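Local coordinates for flagellar hook associated protein type 3 FlgL (Legionella pneumophila subsp. pneumophila, PDB 5YTI) that probably serves as a structural component of the bacterial flagellum, as a hook-associated member of the flagellin family, at residues A[87-91]-A[331-335]. Numbering follows the deposited sequence.
Sequences LHRLR and IDSAL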
loop_
_atom_site.group_PDB
_atom_site.type_symbol
_atom_site.label_atom_id
_atom_site.label_comp_id
_atom_site.label_asym_id
_atom_site.label_seq_id
_atom_site.Cartn_x
_atom_site.Cartn_y
_atom_site.Cartn_z
ATOM N N LEU A 87 11.069 11.630 -8.701
ATOM C CA LEU A 87 11.231 10.993 -7.417
ATOM C C LEU A 87 12.647 10.665 -7.176
ATOM O O LEU A 87 13.051 10.598 -6.031
ATOM C CB LEU A 87 10.428 9.718 -7.360
ATOM C CG LEU A 87 8.934 10.017 -7.214
ATOM C CD1 LEU A 87 8.068 8.860 -7.706
ATOM C CD2 LEU A 87 8.637 10.360 -5.757
ATOM N N HIS A 88 13.412 10.431 -8.236
ATOM C CA HIS A 88 14.827 10.054 -8.075
ATOM C C HIS A 88 15.617 11.187 -7.442
ATOM O O HIS A 88 16.561 10.975 -6.669
ATOM C CB HIS A 88 15.468 9.652 -9.413
ATOM C CG HIS A 88 15.402 8.180 -9.686
ATOM N ND1 HIS A 88 15.311 7.659 -10.959
ATOM C CD2 HIS A 88 15.377 7.118 -8.841
ATOM C CE1 HIS A 88 15.255 6.341 -10.890
ATOM N NE2 HIS A 88 15.280 5.987 -9.617
ATOM N N ARG A 89 15.175 12.389 -7.781
ATOM C CA ARG A 89 15.772 13.622 -7.344
ATOM C C ARG A 89 15.234 13.900 -5.954
ATOM O O ARG A 89 16.018 14.206 -5.053
ATOM C CB ARG A 89 15.452 14.771 -8.333
ATOM C CG ARG A 89 15.934 16.179 -7.950
ATOM C CD ARG A 89 17.439 16.289 -7.649
ATOM N NE ARG A 89 17.754 17.571 -7.000
ATOM C CZ ARG A 89 18.730 17.763 -6.102
ATOM N NH1 ARG A 89 19.537 16.779 -5.745
ATOM N NH2 ARG A 89 18.911 18.955 -5.554
ATOM N N LEU A 90 13.926 13.766 -5.752
ATOM C CA LEU A 90 13.396 13.887 -4.398
ATOM C C LEU A 90 14.153 12.962 -3.437
ATOM O O LEU A 90 14.260 13.236 -2.242
ATOM C CB LEU A 90 11.895 13.596 -4.368
ATOM C CG LEU A 90 11.021 14.720 -4.946
ATOM C CD1 LEU A 90 9.661 14.205 -5.359
ATOM C CD2 LEU A 90 10.887 15.875 -3.961
ATOM N N ARG A 91 14.694 11.864 -3.946
ATOM C CA ARG A 91 15.395 10.935 -3.082
ATOM C C ARG A 91 16.799 11.451 -2.787
ATOM O O ARG A 91 17.292 11.318 -1.671
ATOM C CB ARG A 91 15.436 9.544 -3.711
ATOM C CG ARG A 91 16.506 8.703 -3.087
ATOM C CD ARG A 91 16.314 7.223 -3.253
ATOM N NE ARG A 91 17.409 6.569 -2.539
ATOM C CZ ARG A 91 17.398 5.299 -2.173
ATOM N NH1 ARG A 91 16.355 4.529 -2.488
ATOM N NH2 ARG A 91 18.425 4.800 -1.509
ATOM N N ILE A 331 9.417 7.796 -0.071
ATOM C CA ILE A 331 9.983 8.036 -1.373
ATOM C C ILE A 331 10.333 6.730 -2.068
ATOM O O ILE A 331 10.035 6.604 -3.244
ATOM C CB ILE A 331 11.255 8.856 -1.294
ATOM C CG1 ILE A 331 10.926 10.326 -1.182
ATOM C CG2 ILE A 331 12.082 8.636 -2.530
ATOM C CD1 ILE A 331 9.866 10.773 -2.158
ATOM N N ASP A 332 10.942 5.773 -1.361
ATOM C CA ASP A 332 11.297 4.506 -1.977
ATOM C C ASP A 332 10.077 3.677 -2.265
ATOM O O ASP A 332 9.937 3.174 -3.369
ATOM C CB ASP A 332 12.233 3.689 -1.104
ATOM C CG ASP A 332 13.641 4.256 -1.065
ATOM O OD1 ASP A 332 13.869 5.267 -1.774
ATOM O OD2 ASP A 332 14.512 3.708 -0.334
ATOM N N SER A 333 9.203 3.510 -1.271
ATOM C CA SER A 333 7.958 2.751 -1.446
ATOM C C SER A 333 7.253 3.176 -2.734
ATOM O O SER A 333 6.640 2.354 -3.416
ATOM C CB SER A 333 7.017 2.986 -0.270
ATOM O OG SER A 333 7.166 2.006 0.754
ATOM N N ALA A 334 7.372 4.465 -3.042
ATOM C CA ALA A 334 6.718 5.079 -4.150
ATOM C C ALA A 334 7.520 4.921 -5.419
ATOM O O ALA A 334 6.974 4.770 -6.490
ATOM C CB ALA A 334 6.512 6.552 -3.860
ATOM N N LEU A 335 8.828 5.031 -5.331
ATOM C CA LEU A 335 9.631 4.660 -6.457
ATOM C C LEU A 335 9.223 3.257 -6.821
ATOM O O LEU A 335 8.899 3.005 -7.954
ATOM C CB LEU A 335 11.105 4.673 -6.119
ATOM C CG LEU A 335 11.850 5.906 -6.603
ATOM C CD1 LEU A 335 13.120 6.061 -5.790
ATOM C CD2 LEU A 335 12.159 5.778 -8.088
#
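Leu87 and Ile331 meet methyl to methyl at the buried centre of this contact, Leu87 CD2 lying 3.8 Å from Ile331 CD1. That same Ile331 methyl also reaches Leu90 CB; CG1 stands anti to the carbonyl carbon (chi1 -82°), which turns this branch toward the helix of the two leucines. The other branch, Ile331 CG2, rests 3.7 Å from Arg91 CB and so packs on the base of the arginine side chain. One turn along, Leu335 CG lies 4.1 Å from Leu87 CB, and Leu335 CD2 comes within 3.5 Å of NE2 in the exposed His88 ring, the two side chains crossing at about a right angle. The polar edge belongs to Arg91 and Asp332. Extended from CG to NE, the arginine reaches across to the other helix and forms a salt bridge through NH1 to Asp332 OD1 at 2.7 Å, with guanidinium and carboxylate planes 23° apart. Glu216 of the second subunit brings a like charge close to Asp332, which the arginine would probably offset. The segments run nearly antiparallel, at 159° with axes 10.0 Å apart; their contact joins the long helices 49-96 and 316-374, a pairing consistent with the helical core of the flagellin family. Helix 296-307 packs against Leu87, Leu90 and Ile331, helix 104-125 adds Leu117 and Leu121 against Leu90, and Phe219 of the second subunit packs on Arg91 and Pro221 of the same subunit on Leu335.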